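Local coordinates for fiber protein (Raptor siadenovirus a, PDB 5FJL) that forms the trimeric head domain at the tip of the viral fibre and probably attaches the virus to a host-cell receptor, at residues Cys119-Thr124 / Leu146-Ser151. Numbering follows the deposited sequence.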
loop_
_atom_site.group_PDB
_atom_site.type_symbol
_atom_site.label_atom_id
_atom_site.label_comp_id
_atom_site.label_asym_id
_atom_site.label_seq_id
_atom_site.Cartn_x
_atom_site.Cartn_y
_atom_site.Cartn_z
ATOM N N CYS A 119 11.196 -1.206 2.638
ATOM C CA CYS A 119 12.526 -0.595 2.787
ATOM C C CYS A 119 13.326 -1.334 3.808
ATOM O O CYS A 119 12.810 -1.922 4.780
ATOM C CB CYS A 119 12.421 0.848 3.224
ATOM S SG CYS A 119 11.616 1.863 1.938
ATOM N N ILE A 120 14.653 -1.264 3.637
ATOM C CA ILE A 120 15.611 -1.787 4.589
ATOM C C ILE A 120 16.474 -0.624 5.031
ATOM O O ILE A 120 17.064 0.053 4.197
ATOM C CB ILE A 120 16.473 -2.918 4.001
ATOM C CG1 ILE A 120 15.596 -4.122 3.593
ATOM C CG2 ILE A 120 17.532 -3.358 4.993
ATOM C CD1 ILE A 120 16.296 -5.074 2.665
ATOM N N PHE A 121 16.508 -0.367 6.329
ATOM C CA PHE A 121 17.350 0.672 6.918
ATOM C C PHE A 121 18.516 0.019 7.611
ATOM O O PHE A 121 18.325 -0.836 8.464
ATOM C CB PHE A 121 16.569 1.559 7.919
ATOM C CG PHE A 121 15.440 2.319 7.270
ATOM C CD1 PHE A 121 14.162 1.766 7.181
ATOM C CD2 PHE A 121 15.637 3.593 6.751
ATOM C CE1 PHE A 121 13.138 2.455 6.560
ATOM C CE2 PHE A 121 14.591 4.277 6.141
ATOM C CZ PHE A 121 13.354 3.690 6.030
ATOM N N ILE A 122 19.717 0.415 7.204
ATOM C CA ILE A 122 20.963 -0.062 7.813
ATOM C C ILE A 122 21.505 1.032 8.706
ATOM O O ILE A 122 21.749 2.154 8.248
ATOM C CB ILE A 122 22.013 -0.403 6.737
ATOM C CG1 ILE A 122 21.444 -1.340 5.670
ATOM C CG2 ILE A 122 23.279 -0.928 7.385
ATOM C CD1 ILE A 122 21.041 -2.677 6.149
ATOM N N THR A 123 21.678 0.714 9.994
ATOM C CA THR A 123 22.368 1.583 10.924
ATOM C C THR A 123 23.686 0.884 11.308
ATOM O O THR A 123 23.928 -0.258 10.906
ATOM C CB THR A 123 21.532 1.890 12.168
ATOM O OG1 THR A 123 21.361 0.708 12.921
ATOM C CG2 THR A 123 20.143 2.482 11.773
ATOM N N THR A 124 24.525 1.548 12.094
ATOM C CA THR A 124 25.754 0.880 12.530
ATOM C C THR A 124 25.453 -0.424 13.242
ATOM O O THR A 124 26.137 -1.451 13.004
ATOM C CB THR A 124 26.556 1.815 13.461
ATOM O OG1 THR A 124 26.926 2.991 12.741
ATOM C CG2 THR A 124 27.795 1.104 13.983
ATOM N N LEU A 146 11.555 13.818 -1.852
ATOM C CA LEU A 146 10.941 12.501 -1.555
ATOM C C LEU A 146 10.816 12.375 -0.058
ATOM O O LEU A 146 11.790 12.545 0.678
ATOM C CB LEU A 146 11.819 11.385 -2.121
ATOM C CG LEU A 146 11.340 9.940 -1.848
ATOM C CD1 LEU A 146 9.922 9.699 -2.346
ATOM C CD2 LEU A 146 12.293 8.918 -2.469
ATOM N N VAL A 147 9.608 12.111 0.425
ATOM C CA VAL A 147 9.318 12.029 1.844
ATOM C C VAL A 147 9.017 10.584 2.181
ATOM O O VAL A 147 8.295 9.925 1.414
ATOM C CB VAL A 147 8.091 12.888 2.194
ATOM C CG1 VAL A 147 7.740 12.778 3.672
ATOM C CG2 VAL A 147 8.335 14.340 1.758
ATOM N N VAL A 148 9.584 10.105 3.285
ATOM C CA VAL A 148 9.360 8.727 3.725
ATOM C C VAL A 148 8.759 8.792 5.106
ATOM O O VAL A 148 9.314 9.445 6.001
ATOM C CB VAL A 148 10.658 7.922 3.769
ATOM C CG1 VAL A 148 10.416 6.463 4.146
ATOM C CG2 VAL A 148 11.398 7.991 2.437
ATOM N N LEU A 149 7.620 8.118 5.296
ATOM C CA LEU A 149 6.965 8.058 6.600
ATOM C C LEU A 149 7.060 6.668 7.162
ATOM O O LEU A 149 6.798 5.687 6.470
ATOM C CB LEU A 149 5.508 8.445 6.511
ATOM C CG LEU A 149 5.193 9.805 5.917
ATOM C CD1 LEU A 149 3.683 10.041 6.009
ATOM C CD2 LEU A 149 5.886 10.908 6.686
ATOM N N ARG A 150 7.463 6.549 8.416
ATOM C CA ARG A 150 7.695 5.288 9.086
ATOM C C ARG A 150 6.860 5.192 10.344
ATOM O O ARG A 150 6.315 6.208 10.822
ATOM C CB ARG A 150 9.167 5.164 9.473
ATOM C CG ARG A 150 10.159 5.237 8.316
ATOM C CD ARG A 150 11.601 5.238 8.787
ATOM N NE ARG A 150 11.846 4.092 9.632
ATOM C CZ ARG A 150 12.041 4.117 10.936
ATOM N NH1 ARG A 150 12.082 5.264 11.609
ATOM N NH2 ARG A 150 12.180 2.975 11.617
ATOM N N SER A 151 6.773 3.990 10.891
ATOM C CA SER A 151 6.018 3.741 12.132
ATOM C C SER A 151 6.761 4.130 13.395
ATOM O O SER A 151 6.150 4.653 14.361
ATOM C CB SER A 151 5.657 2.268 12.262
ATOM O OG SER A 151 5.036 2.048 13.528
#
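The Phe121 ring takes Arg150 over one face and Val148 at its edge. Arg150 NE lies over the face near the rim, 3.7 Å from Phe121 CE1, while Arg150 CD sits above the ring plane but just beyond the CZ corner, 3.6 Å from Phe121 CZ. Arg150 CZ lies 5.0 Å from the centroid of the Phe121 ring and 16° off its normal, a cation-pi contact. The guanidinium does not lie flat on the ring: the two planes are 69° apart. The arginine chain bends at chi3 (55°), which takes NE and CZ out of line with its aliphatic part. The two side chains point in opposing directions and overlap at their ends. Near the ring plane, Val148 CG1 approaches Phe121 CZ at 4.5 Å, a looser apolar touch.

The charged end is tied down within the same chain: NE makes a salt bridge to Glu130, and NH1 donates to the Lys97 carbonyl. Together these fix the head group above the ring, and Glu130 would be expected to offset much of its charge. Leu96 and Leu100 also pack on both Phe121 and Arg150. Just beyond, the Arg150 carbonyl accepts a bond from Arg129 of the second subunit, bringing the contact close to the trimer interface.

No backbone bond joins the two segments. Strand 127-138 pairs antiparallel with both 115-122 and 144-149, and the side chains meet across it on the buried side of a curved sheet, as in the antiparallel beta-sandwich of adenovirus fibre heads.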